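Local coordinates for protein SecB-like chaperone Rv1957 (Mycobacterium tuberculosis, PDB 5MTW) that acts as the chaperone of a toxin-antitoxin-chaperone system, binding the antitoxin HigA1, preventing its aggregation in vitro, and being required for neutralisation of the toxin HigB1, at residues Gln48-Asp53 against Ala156-Thr161. Numbering follows the deposited sequence.
Sequences QGLTYD and ALPPLT
Two apolar side-chain pairs, Tyr52 with Leu160 and Leu50 with Pro158, account for the contact; no hydrogen bond runs between 48-53 and 156-161, and the two segments bury 163 Å², both sides summed. The first pair is a CH-pi interaction. Leu160 CD2 lies 4.1 Å from the centroid of the Tyr52 ring, 17° off the normal, so this methyl sits over a face, displaced toward the CG side, 4.0 Å from Tyr52 CG. Leu160 CD1 lies above the same face, beside the CD1-CE1 bond, 4.0 Å from Tyr52 CE1. With CG of Leu160 anti to its backbone N (chi1 178°), its side chain crosses that of the tyrosine at about a right angle. The phenol oxygen is hydrogen-bonded to Glu163 OE1, tying the far end of the ring to the chain just beyond Thr161. The second pair is van der Waals packing: Leu50 CD1 comes obliquely onto the CG-CD side of the proline ring, 4.0 Å from Pro158 CG. Alternation along the strand directs Leu50 and Tyr52 to one side. Pro44 also touches both Leu50 and Pro158, while the bound peptide hydrogen-bonds to the Leu50 backbone and Pro158 O and packs aromatic side chains on Leu50 and Leu160; the contact therefore forms part of the antitoxin-binding surface. It joins strand 50-62, outermost in this chain's sheet, beside strand 69-82, to the loop leaving helix 125-154, whose Val148 touches Leu160.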
loop_
_atom_site.group_PDB
_atom_site.type_symbol
_atom_site.label_atom_id
_atom_site.label_comp_id
_atom_site.label_asym_id
_atom_site.label_seq_id
_atom_site.Cartn_x
_atom_site.Cartn_y
_atom_site.Cartn_z
ATOM N N GLN A 48 -15.008 7.025 23.363
ATOM C CA GLN A 48 -16.365 7.583 23.239
ATOM C C GLN A 48 -17.173 6.696 22.285
ATOM O O GLN A 48 -18.358 6.474 22.475
ATOM C CB GLN A 48 -16.347 9.011 22.697
ATOM C CG GLN A 48 -17.164 10.006 23.500
ATOM C CD GLN A 48 -16.422 10.496 24.725
ATOM O OE1 GLN A 48 -15.235 10.825 24.666
ATOM N NE2 GLN A 48 -17.114 10.546 25.841
ATOM N N GLY A 49 -16.505 6.192 21.252
ATOM C CA GLY A 49 -17.143 5.378 20.231
ATOM C C GLY A 49 -16.817 5.970 18.866
ATOM O O GLY A 49 -17.261 7.086 18.531
ATOM N N LEU A 50 -16.036 5.233 18.075
ATOM C CA LEU A 50 -15.681 5.695 16.719
ATOM C C LEU A 50 -16.407 4.858 15.649
ATOM O O LEU A 50 -16.557 3.611 15.758
ATOM C CB LEU A 50 -14.150 5.882 16.636
ATOM C CG LEU A 50 -13.360 5.772 15.381
ATOM C CD1 LEU A 50 -11.891 6.132 15.534
ATOM C CD2 LEU A 50 -13.463 4.305 15.107
ATOM N N THR A 51 -16.981 5.548 14.673
ATOM C CA THR A 51 -17.697 4.837 13.644
ATOM C C THR A 51 -17.447 5.381 12.191
ATOM O O THR A 51 -16.705 6.292 11.997
ATOM C CB THR A 51 -19.216 4.772 13.954
ATOM O OG1 THR A 51 -19.797 3.713 13.180
ATOM C CG2 THR A 51 -19.902 6.119 13.659
ATOM N N TYR A 52 -18.090 4.779 11.210
ATOM C CA TYR A 52 -17.941 5.229 9.832
ATOM C C TYR A 52 -19.116 4.962 8.964
ATOM O O TYR A 52 -19.835 4.041 9.204
ATOM C CB TYR A 52 -16.674 4.591 9.260
ATOM C CG TYR A 52 -16.820 3.138 8.964
ATOM C CD1 TYR A 52 -16.652 2.201 9.941
ATOM C CD2 TYR A 52 -17.134 2.712 7.662
ATOM C CE1 TYR A 52 -16.833 0.873 9.668
ATOM C CE2 TYR A 52 -17.258 1.377 7.353
ATOM C CZ TYR A 52 -17.091 0.464 8.360
ATOM O OH TYR A 52 -17.197 -0.849 8.093
ATOM N N ASP A 53 -19.241 5.766 7.936
ATOM C CA ASP A 53 -20.216 5.599 6.863
ATOM C C ASP A 53 -19.446 5.482 5.560
ATOM O O ASP A 53 -18.427 6.178 5.383
ATOM C CB ASP A 53 -21.101 6.836 6.668
ATOM C CG ASP A 53 -21.930 7.169 7.846
ATOM O OD1 ASP A 53 -22.106 6.331 8.741
ATOM O OD2 ASP A 53 -22.428 8.301 7.872
ATOM N N ALA A 156 -3.022 8.904 10.439
ATOM C CA ALA A 156 -2.726 8.636 11.825
ATOM C C ALA A 156 -3.988 8.343 12.622
ATOM O O ALA A 156 -3.997 8.502 13.831
ATOM C CB ALA A 156 -1.892 9.773 12.479
ATOM N N LEU A 157 -5.025 7.865 11.918
ATOM C CA LEU A 157 -6.236 7.430 12.529
ATOM C C LEU A 157 -6.060 5.946 12.917
ATOM O O LEU A 157 -5.225 5.259 12.342
ATOM C CB LEU A 157 -7.415 7.580 11.587
ATOM C CG LEU A 157 -7.628 9.009 11.135
ATOM C CD1 LEU A 157 -8.736 9.122 10.114
ATOM C CD2 LEU A 157 -7.944 9.872 12.343
ATOM N N PRO A 158 -6.899 5.452 13.813
ATOM C CA PRO A 158 -6.933 3.982 14.002
ATOM C C PRO A 158 -7.185 3.399 12.625
ATOM O O PRO A 158 -8.110 3.831 11.925
ATOM C CB PRO A 158 -8.142 3.782 14.903
ATOM C CG PRO A 158 -8.091 5.048 15.711
ATOM C CD PRO A 158 -7.882 6.114 14.704
ATOM N N PRO A 159 -6.416 2.393 12.246
ATOM C CA PRO A 159 -6.600 1.795 10.903
ATOM C C PRO A 159 -7.979 1.147 10.723
ATOM O O PRO A 159 -8.423 0.384 11.566
ATOM C CB PRO A 159 -5.434 0.804 10.804
ATOM C CG PRO A 159 -4.393 1.389 11.696
ATOM C CD PRO A 159 -5.189 1.881 12.906
ATOM N N LEU A 160 -8.705 1.616 9.697
ATOM C CA LEU A 160 -9.977 1.085 9.352
ATOM C C LEU A 160 -9.824 -0.050 8.340
ATOM O O LEU A 160 -9.345 0.167 7.203
ATOM C CB LEU A 160 -10.842 2.122 8.660
ATOM C CG LEU A 160 -12.208 1.613 8.211
ATOM C CD1 LEU A 160 -12.870 0.934 9.403
ATOM C CD2 LEU A 160 -13.046 2.787 7.848
ATOM N N THR A 161 -10.231 -1.244 8.762
ATOM C CA THR A 161 -10.265 -2.389 7.845
ATOM C C THR A 161 -11.719 -2.753 7.497
ATOM O O THR A 161 -12.453 -3.259 8.342
ATOM C CB THR A 161 -9.490 -3.608 8.457
ATOM O OG1 THR A 161 -8.146 -3.225 8.667
ATOM C CG2 THR A 161 -9.502 -4.760 7.557
#